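Long-range contacts in glycerol dehydrogenase (Schizosaccharomyces pombe, PDB 1TA9), which catalyses the zinc-dependent oxidation of glycerol to dihydroxyacetone with NAD(+), probably the step by which the yeast assimilates glycerol: residues V152-M158 / I174-T178; A179-T185 / A297-M301; R224-S228 / R330-E335. All coordinates share one frame; numbering follows the deposited sequence.

All three contacts are buried, and they lead from the parallel sheet to the metal sites, contacts 2 and 3 interleaving along the chain. Contact 1 lies within the parallel sheet, where backbone bridges and a methionine over strand 172-176 join a beta-alpha-beta unit. The chain passes straight from there into contact 2, whose loop meets helix 289-307 chiefly through an amide and two waters while Asp182 reaches the potassium ion. Contact 3 ties helix 223-245 to the start of helix 333-347 with a two-pronged salt bridge, and His333 there binds zinc. Met158 of contact 1 packs on Ala184 of contact 2, and Ser228 OG of contact 3 probably hydrogen-bonds Ser180 O of contact 2.

Contact 1 (V152-M158 / I174-T178); sequences VGGGKTM and ICPTT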
loop_
_atom_site.group_PDB
_atom_site.type_symbol
_atom_site.label_atom_id
_atom_site.label_comp_id
_atom_site.label_asym_id
_atom_site.label_seq_id
_atom_site.Cartn_x
_atom_site.Cartn_y
_atom_site.Cartn_z
ATOM N N VAL B 152 29.147 25.220 33.677
ATOM C CA VAL B 152 29.465 23.840 33.330
ATOM C C VAL B 152 28.869 22.859 34.338
ATOM O O VAL B 152 29.217 22.892 35.517
ATOM C CB VAL B 152 30.999 23.622 33.286
ATOM C CG1 VAL B 152 31.316 22.251 32.696
ATOM C CG2 VAL B 152 31.664 24.723 32.478
ATOM N N GLY B 153 27.974 21.986 33.877
ATOM C CA GLY B 153 27.374 21.016 34.776
ATOM C C GLY B 153 25.898 20.735 34.557
ATOM O O GLY B 153 25.424 20.691 33.422
ATOM N N GLY B 154 25.170 20.544 35.653
ATOM C CA GLY B 154 23.750 20.253 35.564
ATOM C C GLY B 154 22.835 21.466 35.589
ATOM O O GLY B 154 23.294 22.610 35.581
ATOM N N GLY B 155 21.532 21.200 35.633
ATOM C CA GLY B 155 20.525 22.249 35.646
ATOM C C GLY B 155 20.741 23.410 36.597
ATOM O O GLY B 155 20.621 24.568 36.196
ATOM N N LYS B 156 21.045 23.114 37.857
ATOM C CA LYS B 156 21.272 24.166 38.840
ATOM C C LYS B 156 22.423 25.071 38.426
ATOM O O LYS B 156 22.326 26.295 38.519
ATOM C CB LYS B 156 21.562 23.564 40.219
ATOM C CG LYS B 156 20.344 22.958 40.911
ATOM C CD LYS B 156 20.692 22.513 42.326
ATOM C CE LYS B 156 19.481 21.947 43.046
ATOM N NZ LYS B 156 19.812 21.560 44.449
ATOM N N THR B 157 23.516 24.472 37.966
ATOM C CA THR B 157 24.665 25.261 37.543
ATOM C C THR B 157 24.331 26.053 36.282
ATOM O O THR B 157 24.696 27.224 36.157
ATOM C CB THR B 157 25.886 24.363 37.261
ATOM O OG1 THR B 157 26.222 23.635 38.446
ATOM C CG2 THR B 157 27.083 25.203 36.838
ATOM N N MET B 158 23.631 25.409 35.351
ATOM C CA MET B 158 23.261 26.061 34.101
ATOM C C MET B 158 22.319 27.238 34.341
ATOM O O MET B 158 22.457 28.287 33.713
ATOM C CB MET B 158 22.618 25.050 33.141
ATOM C CG MET B 158 23.589 23.989 32.625
ATOM S SD MET B 158 22.939 22.968 31.265
ATOM C CE MET B 158 22.445 21.481 32.159
ATOM N N ILE B 174 26.591 27.762 27.995
ATOM C CA ILE B 174 26.089 26.656 28.806
ATOM C C ILE B 174 26.694 25.328 28.356
ATOM O O ILE B 174 26.583 24.953 27.188
ATOM C CB ILE B 174 24.552 26.585 28.696
ATOM C CG1 ILE B 174 23.942 27.957 29.009
ATOM C CG2 ILE B 174 24.002 25.533 29.644
ATOM C CD1 ILE B 174 24.162 28.447 30.440
ATOM N N CYS B 175 27.326 24.619 29.290
ATOM C CA CYS B 175 27.974 23.352 28.978
ATOM C C CYS B 175 27.428 22.202 29.809
ATOM O O CYS B 175 27.941 21.905 30.889
ATOM C CB CYS B 175 29.480 23.468 29.213
ATOM S SG CYS B 175 30.207 24.971 28.551
ATOM N N PRO B 176 26.375 21.536 29.320
ATOM C CA PRO B 176 25.804 20.417 30.068
ATOM C C PRO B 176 26.803 19.263 30.160
ATOM O O PRO B 176 27.502 18.965 29.190
ATOM C CB PRO B 176 24.557 20.061 29.258
ATOM C CG PRO B 176 24.940 20.435 27.865
ATOM C CD PRO B 176 25.652 21.754 28.054
ATOM N N THR B 177 26.868 18.622 31.323
ATOM C CA THR B 177 27.789 17.510 31.525
ATOM C C THR B 177 27.081 16.154 31.478
ATOM O O THR B 177 27.700 15.100 31.649
ATOM C CB THR B 177 28.555 17.666 32.850
ATOM O OG1 THR B 177 27.629 17.866 33.924
ATOM C CG2 THR B 177 29.496 18.863 32.766
ATOM N N THR B 178 25.774 16.202 31.243
ATOM C CA THR B 178 24.948 15.010 31.096
ATOM C C THR B 178 23.863 15.436 30.119
ATOM O O THR B 178 23.637 16.628 29.923
ATOM C CB THR B 178 24.269 14.576 32.412
ATOM O OG1 THR B 178 23.467 15.651 32.910
ATOM C CG2 THR B 178 25.311 14.182 33.454
HETATM O O HOH W 1 23.946 18.695 32.501
#
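Val152 and Gly153 pair with Cys175 and Pro176 as neighbouring parallel strands of a beta-alpha-beta unit, formed by strand 148-153, helix 155-167 and strand 172-176. Gly153 N donates to Cys175 O at 3.0 Å, and Thr177 N returns a longer bond of 3.3 Å to Gly153 O from above the carbonyl plane. Water 1 also donates to Gly153 O, at 2.6 Å, and bridges to Thr178 OG1. On one face of the sheet, Val152 CG1 touches Cys175 CB and crosses to Thr177 CG2 at 3.8 Å; helix 100-115 covers this side through Val102. Thr177 OG1 sits against Gly153 CA at 3.3 Å. A CB on Gly153 would press on Thr157 CB and on the preceding carbonyl, so the backbone angles of Gly153 leave no room for a side chain. Gly154 takes the N-cap position, and the following turn carries Gly155 to Met158, which by close similarity bind NAD(+) together with Thr177 and Thr178. From that first turn Met158 reaches back over the other face of strand 172-176. Its chain is extended to SD and then bends (chi3 -100°), which lays CE against Pro176 CB. Ile174 holds CG2 anti to its backbone N, and this methyl packs tightly under the thioether, 3.4 Å from Met158 CG and 3.2 Å from Met158 SD.

Contact 2 (A179-T185 / A297-M301); sequences ASSDAAT and ANTLM. With K (potassium ion), chain J.
The loop that follows strand 172-176 lines the active-site cleft of this iron-containing alcohol dehydrogenase family member, and here it lies along helix 289-307. Asn298 makes the direct polar link: its ND2 donates to Ala179 O at 3.2 Å, with an N-H...O angle of 143° and the oxygen tilted out of the amide plane. CG of Asn298 is anti to the carbonyl carbon (chi1 -76°), which sends the amide off the helix toward the loop, where ND2 also makes a weak hydrogen bond to Leu226 O of helix 223-245. An alanine here would remove the amide and is likely to leave Ala179 O without its donor from the helix and the link to Leu226 lost. Further along, two waters join the loop to Thr299, water 2 at its hydroxyl and water 3 at its carbonyl O. Water 2 donates to both Ser181 O and Thr299 OG1, whose hydroxyl is also bonded to Val295 O; water 3 donates to Thr299 O at 2.7 Å and accepts from Thr185 N. Thr299 CG2 meets Ala184 CB at 4.0 Å, and the methyl CG2 of Thr185 lies against the carbonyl O of Thr299. Within the loop, Ser181 OG accepts from Ala183 N, an ST turn. Asp182 touches the helix through CB, 3.5 Å from Asn298 O, while its carboxylate leads away to the potassium ion. OD2 is bonded to Ser302 OG and shares the potassium ion with Asp232, Ser235 and Thr236. By close similarity Asp182 probably also binds substrate. Asp182 OD2 lies 2.7 Å from the potassium ion, which water 4 also ligates.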
loop_
_atom_site.group_PDB
_atom_site.type_symbol
_atom_site.label_atom_id
_atom_site.label_comp_id
_atom_site.label_asym_id
_atom_site.label_seq_id
_atom_site.Cartn_x
_atom_site.Cartn_y
_atom_site.Cartn_z
ATOM N N ALA B 179 23.202 14.474 29.495
ATOM C CA ALA B 179 22.141 14.801 28.550
ATOM C C ALA B 179 20.836 14.302 29.159
ATOM O O ALA B 179 20.146 13.474 28.568
ATOM C CB ALA B 179 22.410 14.111 27.214
ATOM N N SER B 180 20.502 14.822 30.340
ATOM C CA SER B 180 19.310 14.387 31.065
ATOM C C SER B 180 18.036 15.221 30.949
ATOM O O SER B 180 16.996 14.828 31.475
ATOM C CB SER B 180 19.657 14.210 32.545
ATOM O OG SER B 180 20.127 15.423 33.100
ATOM N N SER B 181 18.111 16.364 30.277
ATOM C CA SER B 181 16.945 17.227 30.089
ATOM C C SER B 181 17.256 18.175 28.939
ATOM O O SER B 181 18.395 18.237 28.475
ATOM C CB SER B 181 16.653 18.041 31.355
ATOM O OG SER B 181 17.463 19.208 31.412
ATOM N N ASP B 182 16.253 18.911 28.475
ATOM C CA ASP B 182 16.463 19.854 27.378
ATOM C C ASP B 182 16.498 21.299 27.874
ATOM O O ASP B 182 16.188 22.230 27.132
ATOM C CB ASP B 182 15.369 19.699 26.310
ATOM C CG ASP B 182 13.966 19.733 26.893
ATOM O OD1 ASP B 182 13.781 20.365 27.952
ATOM O OD2 ASP B 182 13.041 19.139 26.288
ATOM N N ALA B 183 16.899 21.487 29.127
ATOM C CA ALA B 183 16.955 22.827 29.706
ATOM C C ALA B 183 18.103 23.685 29.170
ATOM O O ALA B 183 18.000 24.911 29.128
ATOM C CB ALA B 183 17.058 22.728 31.224
ATOM N N ALA B 184 19.186 23.039 28.755
ATOM C CA ALA B 184 20.369 23.741 28.267
ATOM C C ALA B 184 20.140 24.915 27.309
ATOM O O ALA B 184 20.598 26.027 27.557
ATOM C CB ALA B 184 21.335 22.732 27.632
ATOM N N THR B 185 19.423 24.675 26.221
ATOM C CA THR B 185 19.202 25.713 25.218
ATOM C C THR B 185 18.110 26.733 25.497
ATOM O O THR B 185 18.024 27.738 24.794
ATOM C CB THR B 185 18.841 25.095 23.858
ATOM O OG1 THR B 185 17.510 24.565 23.932
ATOM C CG2 THR B 185 19.812 23.976 23.495
ATOM N N ALA B 297 19.373 15.017 19.932
ATOM C CA ALA B 297 17.923 14.985 20.105
ATOM C C ALA B 297 17.517 15.445 21.506
ATOM O O ALA B 297 16.566 16.212 21.671
ATOM C CB ALA B 297 17.395 13.576 19.848
ATOM N N ASN B 298 18.248 14.976 22.510
ATOM C CA ASN B 298 17.962 15.325 23.897
ATOM C C ASN B 298 18.236 16.785 24.224
ATOM O O ASN B 298 17.601 17.359 25.107
ATOM C CB ASN B 298 18.810 14.468 24.845
ATOM C CG ASN B 298 18.290 13.054 24.986
ATOM O OD1 ASN B 298 17.376 12.639 24.277
ATOM N ND2 ASN B 298 18.881 12.301 25.908
ATOM N N THR B 299 19.193 17.377 23.522
ATOM C CA THR B 299 19.591 18.751 23.800
ATOM C C THR B 299 19.100 19.788 22.799
ATOM O O THR B 299 18.259 20.623 23.130
ATOM C CB THR B 299 21.127 18.841 23.898
ATOM O OG1 THR B 299 21.622 17.682 24.586
ATOM C CG2 THR B 299 21.540 20.082 24.680
ATOM N N LEU B 300 19.622 19.742 21.580
ATOM C CA LEU B 300 19.228 20.713 20.560
ATOM C C LEU B 300 17.797 20.558 20.055
ATOM O O LEU B 300 17.002 21.502 20.129
ATOM C CB LEU B 300 20.187 20.650 19.367
ATOM C CG LEU B 300 19.917 21.605 18.198
ATOM C CD1 LEU B 300 20.089 23.052 18.646
ATOM C CD2 LEU B 300 20.872 21.285 17.061
ATOM N N MET B 301 17.458 19.377 19.547
ATOM C CA MET B 301 16.119 19.154 19.008
ATOM C C MET B 301 15.013 19.315 20.045
ATOM O O MET B 301 14.049 20.058 19.837
ATOM C CB MET B 301 16.032 17.770 18.366
ATOM C CG MET B 301 16.960 17.576 17.177
ATOM S SD MET B 301 16.792 15.915 16.519
ATOM C CE MET B 301 18.507 15.301 16.596
HETATM K K K J . 10.579 18.183 26.661
HETATM O O HOH W 2 20.351 16.926 27.120
HETATM O O HOH W 3 18.360 21.907 25.495
HETATM O O HOH W 4 8.269 19.113 25.987
#

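Contact 3 (R224-S228 / R330-E335); sequences RFLIS and RLMHGE. With ZN (zinc ion), chain I.
Arg224 grips Glu335 side-on, with the guanidinium and carboxylate planes only 24° apart. NE meets Glu335 OE2 at 2.8 Å in a nearly straight bond (174°), and NH2 meets OE1 on that oxygen's syn side. The same NH2 spends its other hydrogen on Arg330 O, also at 2.8 Å and in the carbonyl plane, so edge partners fix the guanidinium's rotation. Its NH1 is taken by the carbonyls of Ser439 and Ser442 from the C-terminal tail. With CG anti to the backbone N (chi1 180°), the arginine chain runs fully extended from its helix to reach the carboxylate. Glu335 OE1 has a second donor, Met332 N at 2.7 Å, approaching from above the carboxylate plane, while water 5 links OE2 to Arg224 O. Met332 runs, extended, from the Arg224 guanidinium to the Phe225 ring: CG lies over one face of the guanidinium, and the methyl CE lies over one face of the ring, somewhat off its centre and 3.7 Å from its centroid, a CH-pi contact. SD stands obliquely to the same ring, a Met-aromatic contact. Ser228 OG accepts from Gly334 N at 3.0 Å and is also hydrogen-bonded to Ser180 O; Gly334 CA makes a CA-H...O contact with Ser228 O at 3.0 Å, and a side chain on Gly334 would collide with that carbonyl. Here the start of helix 333-347 lies against helix 223-245, with Met332 as N-cap and His333 following, its NE2 on the zinc ion that Asp232 and His315 also bind: probably the catalytic metal site, as in the iron-containing alcohol dehydrogenase family.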
loop_
_atom_site.group_PDB
_atom_site.type_symbol
_atom_site.label_atom_id
_atom_site.label_comp_id
_atom_site.label_asym_id
_atom_site.label_seq_id
_atom_site.Cartn_x
_atom_site.Cartn_y
_atom_site.Cartn_z
ATOM N N ARG B 224 21.703 6.173 33.294
ATOM C CA ARG B 224 20.409 6.594 33.827
ATOM C C ARG B 224 20.163 8.055 33.413
ATOM O O ARG B 224 19.031 8.451 33.142
ATOM C CB ARG B 224 20.381 6.475 35.356
ATOM C CG ARG B 224 19.059 6.903 35.973
ATOM C CD ARG B 224 19.114 7.016 37.499
ATOM N NE ARG B 224 17.847 7.526 38.026
ATOM C CZ ARG B 224 17.657 7.948 39.272
ATOM N NH1 ARG B 224 18.655 7.929 40.148
ATOM N NH2 ARG B 224 16.464 8.394 39.642
ATOM N N PHE B 225 21.228 8.851 33.353
ATOM C CA PHE B 225 21.109 10.258 32.966
ATOM C C PHE B 225 20.615 10.427 31.527
ATOM O O PHE B 225 19.732 11.244 31.253
ATOM C CB PHE B 225 22.457 10.969 33.125
ATOM C CG PHE B 225 22.823 11.264 34.551
ATOM C CD1 PHE B 225 22.236 12.332 35.226
ATOM C CD2 PHE B 225 23.739 10.465 35.225
ATOM C CE1 PHE B 225 22.556 12.601 36.557
ATOM C CE2 PHE B 225 24.068 10.723 36.560
ATOM C CZ PHE B 225 23.474 11.792 37.225
ATOM N N LEU B 226 21.198 9.664 30.607
ATOM C CA LEU B 226 20.801 9.736 29.202
ATOM C C LEU B 226 19.338 9.339 29.059
ATOM O O LEU B 226 18.583 9.968 28.317
ATOM C CB LEU B 226 21.663 8.799 28.344
ATOM C CG LEU B 226 21.304 8.750 26.849
ATOM C CD1 LEU B 226 21.693 10.070 26.194
ATOM C CD2 LEU B 226 22.029 7.598 26.166
ATOM N N ILE B 227 18.947 8.287 29.773
ATOM C CA ILE B 227 17.580 7.797 29.725
ATOM C C ILE B 227 16.608 8.859 30.227
ATOM O O ILE B 227 15.512 9.007 29.689
ATOM C CB ILE B 227 17.439 6.494 30.540
ATOM C CG1 ILE B 227 18.218 5.382 29.833
ATOM C CG2 ILE B 227 15.968 6.115 30.684
ATOM C CD1 ILE B 227 18.358 4.094 30.619
ATOM N N SER B 228 17.010 9.600 31.251
ATOM C CA SER B 228 16.161 10.660 31.772
ATOM C C SER B 228 15.970 11.703 30.667
ATOM O O SER B 228 14.879 12.237 30.482
ATOM C CB SER B 228 16.813 11.308 32.991
ATOM O OG SER B 228 16.054 12.421 33.414
ATOM N N ARG B 330 13.658 11.320 44.555
ATOM C CA ARG B 330 14.728 10.486 44.023
ATOM C C ARG B 330 14.601 10.290 42.517
ATOM O O ARG B 330 15.514 9.782 41.870
ATOM C CB ARG B 330 14.716 9.131 44.731
ATOM C CG ARG B 330 15.029 9.240 46.219
ATOM C CD ARG B 330 14.432 8.089 47.013
ATOM N NE ARG B 330 14.819 6.786 46.486
ATOM C CZ ARG B 330 14.342 5.632 46.942
ATOM N NH1 ARG B 330 13.461 5.627 47.937
ATOM N NH2 ARG B 330 14.728 4.485 46.391
ATOM N N LEU B 331 13.467 10.705 41.964
ATOM C CA LEU B 331 13.224 10.581 40.529
ATOM C C LEU B 331 13.880 11.722 39.761
ATOM O O LEU B 331 13.895 12.863 40.223
ATOM C CB LEU B 331 11.719 10.590 40.242
ATOM C CG LEU B 331 10.908 9.364 40.668
ATOM C CD1 LEU B 331 9.426 9.715 40.694
ATOM C CD2 LEU B 331 11.170 8.207 39.704
ATOM N N MET B 332 14.433 11.413 38.595
ATOM C CA MET B 332 15.049 12.442 37.766
ATOM C C MET B 332 13.934 13.106 36.970
ATOM O O MET B 332 12.859 12.532 36.793
ATOM C CB MET B 332 16.064 11.836 36.795
ATOM C CG MET B 332 17.335 11.317 37.445
ATOM S SD MET B 332 18.537 10.849 36.204
ATOM C CE MET B 332 19.948 10.362 37.242
ATOM N N HIS B 333 14.202 14.310 36.482
ATOM C CA HIS B 333 13.223 15.063 35.711
ATOM C C HIS B 333 12.561 14.264 34.588
ATOM O O HIS B 333 11.333 14.206 34.500
ATOM C CB HIS B 333 13.876 16.304 35.111
ATOM C CG HIS B 333 12.932 17.146 34.317
ATOM N ND1 HIS B 333 11.877 17.820 34.893
ATOM C CD2 HIS B 333 12.860 17.395 32.989
ATOM C CE1 HIS B 333 11.194 18.448 33.953
ATOM N NE2 HIS B 333 11.769 18.205 32.789
ATOM N N GLY B 334 13.379 13.664 33.727
ATOM C CA GLY B 334 12.855 12.892 32.615
ATOM C C GLY B 334 12.045 11.666 33.002
ATOM O O GLY B 334 11.144 11.252 32.268
ATOM N N GLU B 335 12.367 11.066 34.142
ATOM C CA GLU B 335 11.645 9.887 34.598
ATOM C C GLU B 335 10.216 10.291 34.933
ATOM O O GLU B 335 9.270 9.558 34.654
ATOM C CB GLU B 335 12.365 9.278 35.809
ATOM C CG GLU B 335 13.844 9.025 35.497
ATOM C CD GLU B 335 14.652 8.489 36.666
ATOM O OE1 GLU B 335 14.331 8.824 37.824
ATOM O OE2 GLU B 335 15.630 7.752 36.414
HETATM ZN ZN ZN I . 11.557 18.884 30.653
HETATM O O HOH W 5 16.437 7.224 33.708
#